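Local coordinates for mandelate racemase/muconate lactonizing enzyme family protein (Sulfitobacter sp. NAS-14.1, PDB 3T4W) that belongs to the mandelate racemase/muconate lactonizing enzyme family of the enolase superfamily and is probably a lyase acting on a carboxylate substrate, at residues M23-L28 / W124-K129. Numbering follows the deposited sequence.
Sequences MKLQDL and WDILGK
D125 precedes I126, which packs against M23 and L25. Its OD2 is held by two groups. It accepts the backbone N-H of W59 and forms a salt bridge with K129 NZ, a weak hydrogen bond at 3.4 Å from D125 OD2. K129 lies one helical turn further on, and its NZ is also bonded to V57 O. D125 OD1 takes the backbone N-H of L387. These bonds tie the helix to strand 57-62 and to a distant part of the chain.

The contact with 23-28 is apolar and buried. I126 gives the largest share, through two branches. With CG1 beside the backbone N (chi1 -78°), I126 CG2 stands anti to that N and meets M23 SD at 4.2 Å. I126 CD1 meets L25 CD2 at 4.0 Å. The M23 and I126 side chains run past each other in opposite directions, while L25 lies at a slant to I126. M23 turns at its last torsion, and its CE lies 4.4 Å from L127 CD2.

Backbone bonds pair both Q26 and D27 with T51, the pattern of a classic beta bulge. Within this chain, strand 25-33 is an outer strand of the three-stranded antiparallel sheet in the N-terminal domain, and helix 110-130 packs on that sheet. I126 also touches L50 and T52 of the middle strand 45-52, and L28 rests on helix 69-83.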
loop_
_atom_site.group_PDB
_atom_site.type_symbol
_atom_site.label_atom_id
_atom_site.label_comp_id
_atom_site.label_asym_id
_atom_site.label_seq_id
_atom_site.Cartn_x
_atom_site.Cartn_y
_atom_site.Cartn_z
ATOM N N MET A 23 19.612 47.936 -4.529
ATOM C CA MET A 23 20.468 47.512 -3.466
ATOM C C MET A 23 21.225 46.234 -3.822
ATOM O O MET A 23 20.634 45.277 -4.216
ATOM C CB MET A 23 19.591 47.166 -2.288
ATOM C CG MET A 23 19.453 48.143 -1.229
ATOM S SD MET A 23 18.447 47.522 0.034
ATOM C CE MET A 23 17.673 46.174 -0.680
ATOM N N LYS A 24 22.537 46.231 -3.638
ATOM C CA LYS A 24 23.320 45.026 -3.662
ATOM C C LYS A 24 24.020 44.728 -2.368
ATOM O O LYS A 24 24.548 45.572 -1.758
ATOM C CB LYS A 24 24.298 45.039 -4.805
ATOM C CG LYS A 24 23.668 45.241 -6.107
ATOM C CD LYS A 24 24.643 45.820 -7.045
ATOM C CE LYS A 24 24.010 46.165 -8.346
ATOM N NZ LYS A 24 24.971 46.899 -9.186
ATOM N N LEU A 25 24.024 43.471 -1.981
ATOM C CA LEU A 25 24.832 43.017 -0.857
ATOM C C LEU A 25 26.302 43.184 -1.205
ATOM O O LEU A 25 26.726 42.800 -2.295
ATOM C CB LEU A 25 24.559 41.545 -0.577
ATOM C CG LEU A 25 23.122 41.165 -0.245
ATOM C CD1 LEU A 25 23.000 39.655 -0.256
ATOM C CD2 LEU A 25 22.708 41.754 1.096
ATOM N N GLN A 26 27.086 43.757 -0.293
ATOM C CA GLN A 26 28.510 43.916 -0.565
ATOM C C GLN A 26 29.412 43.399 0.561
ATOM O O GLN A 26 30.362 42.670 0.302
ATOM C CB GLN A 26 28.855 45.359 -0.991
ATOM C CG GLN A 26 29.409 46.270 0.087
ATOM C CD GLN A 26 29.827 47.640 -0.458
ATOM O OE1 GLN A 26 29.729 47.901 -1.660
ATOM N NE2 GLN A 26 30.293 48.516 0.430
ATOM N N ASP A 27 29.091 43.744 1.801
ATOM C CA ASP A 27 29.943 43.378 2.929
ATOM C C ASP A 27 29.410 42.228 3.781
ATOM O O ASP A 27 28.198 42.022 3.903
ATOM C CB ASP A 27 30.204 44.592 3.816
ATOM C CG ASP A 27 31.015 45.648 3.115
ATOM O OD1 ASP A 27 31.948 45.258 2.373
ATOM O OD2 ASP A 27 30.715 46.856 3.301
ATOM N N LEU A 28 30.338 41.488 4.379
ATOM C CA LEU A 28 29.984 40.407 5.281
ATOM C C LEU A 28 30.921 40.386 6.470
ATOM O O LEU A 28 32.141 40.357 6.309
ATOM C CB LEU A 28 30.048 39.059 4.563
ATOM C CG LEU A 28 30.412 37.886 5.480
ATOM C CD1 LEU A 28 29.184 37.372 6.206
ATOM C CD2 LEU A 28 31.088 36.771 4.697
ATOM N N TRP A 124 16.548 39.349 5.040
ATOM C CA TRP A 124 15.206 39.789 5.412
ATOM C C TRP A 124 15.214 40.984 6.365
ATOM O O TRP A 124 14.332 41.847 6.294
ATOM C CB TRP A 124 14.398 38.630 6.003
ATOM C CG TRP A 124 13.969 37.654 4.961
ATOM C CD1 TRP A 124 14.562 36.464 4.658
ATOM C CD2 TRP A 124 12.867 37.797 4.058
ATOM N NE1 TRP A 124 13.894 35.852 3.625
ATOM C CE2 TRP A 124 12.847 36.646 3.241
ATOM C CE3 TRP A 124 11.892 38.780 3.862
ATOM C CZ2 TRP A 124 11.892 36.455 2.243
ATOM C CZ3 TRP A 124 10.940 38.585 2.871
ATOM C CH2 TRP A 124 10.951 37.432 2.074
ATOM N N ASP A 125 16.202 41.028 7.255
ATOM C CA ASP A 125 16.365 42.172 8.144
ATOM C C ASP A 125 16.594 43.395 7.266
ATOM O O ASP A 125 15.941 44.422 7.428
ATOM C CB ASP A 125 17.548 41.957 9.095
ATOM C CG ASP A 125 17.503 42.873 10.308
ATOM O OD1 ASP A 125 16.397 43.337 10.658
ATOM O OD2 ASP A 125 18.576 43.120 10.918
ATOM N N ILE A 126 17.508 43.263 6.310
ATOM C CA ILE A 126 17.784 44.340 5.364
ATOM C C ILE A 126 16.539 44.759 4.567
ATOM O O ILE A 126 16.220 45.948 4.473
ATOM C CB ILE A 126 18.958 43.976 4.422
ATOM C CG1 ILE A 126 20.290 44.165 5.155
ATOM C CG2 ILE A 126 18.920 44.814 3.150
ATOM C CD1 ILE A 126 21.480 43.532 4.459
ATOM N N LEU A 127 15.828 43.788 4.008
ATOM C CA LEU A 127 14.618 44.084 3.244
ATOM C C LEU A 127 13.566 44.776 4.104
ATOM O O LEU A 127 12.860 45.670 3.640
ATOM C CB LEU A 127 14.041 42.811 2.614
ATOM C CG LEU A 127 14.895 42.166 1.519
ATOM C CD1 LEU A 127 14.520 40.701 1.286
ATOM C CD2 LEU A 127 14.783 42.974 0.233
ATOM N N GLY A 128 13.465 44.361 5.362
ATOM C CA GLY A 128 12.531 44.978 6.284
ATOM C C GLY A 128 12.847 46.447 6.507
ATOM O O GLY A 128 11.955 47.282 6.576
ATOM N N LYS A 129 14.129 46.768 6.624
ATOM C CA LYS A 129 14.530 48.148 6.846
ATOM C C LYS A 129 14.325 48.987 5.588
ATOM O O LYS A 129 13.902 50.140 5.659
ATOM C CB LYS A 129 15.976 48.210 7.342
ATOM C CG LYS A 129 16.104 47.777 8.793
ATOM C CD LYS A 129 17.516 47.382 9.160
ATOM C CE LYS A 129 17.524 46.725 10.536
ATOM N NZ LYS A 129 18.896 46.469 11.062
#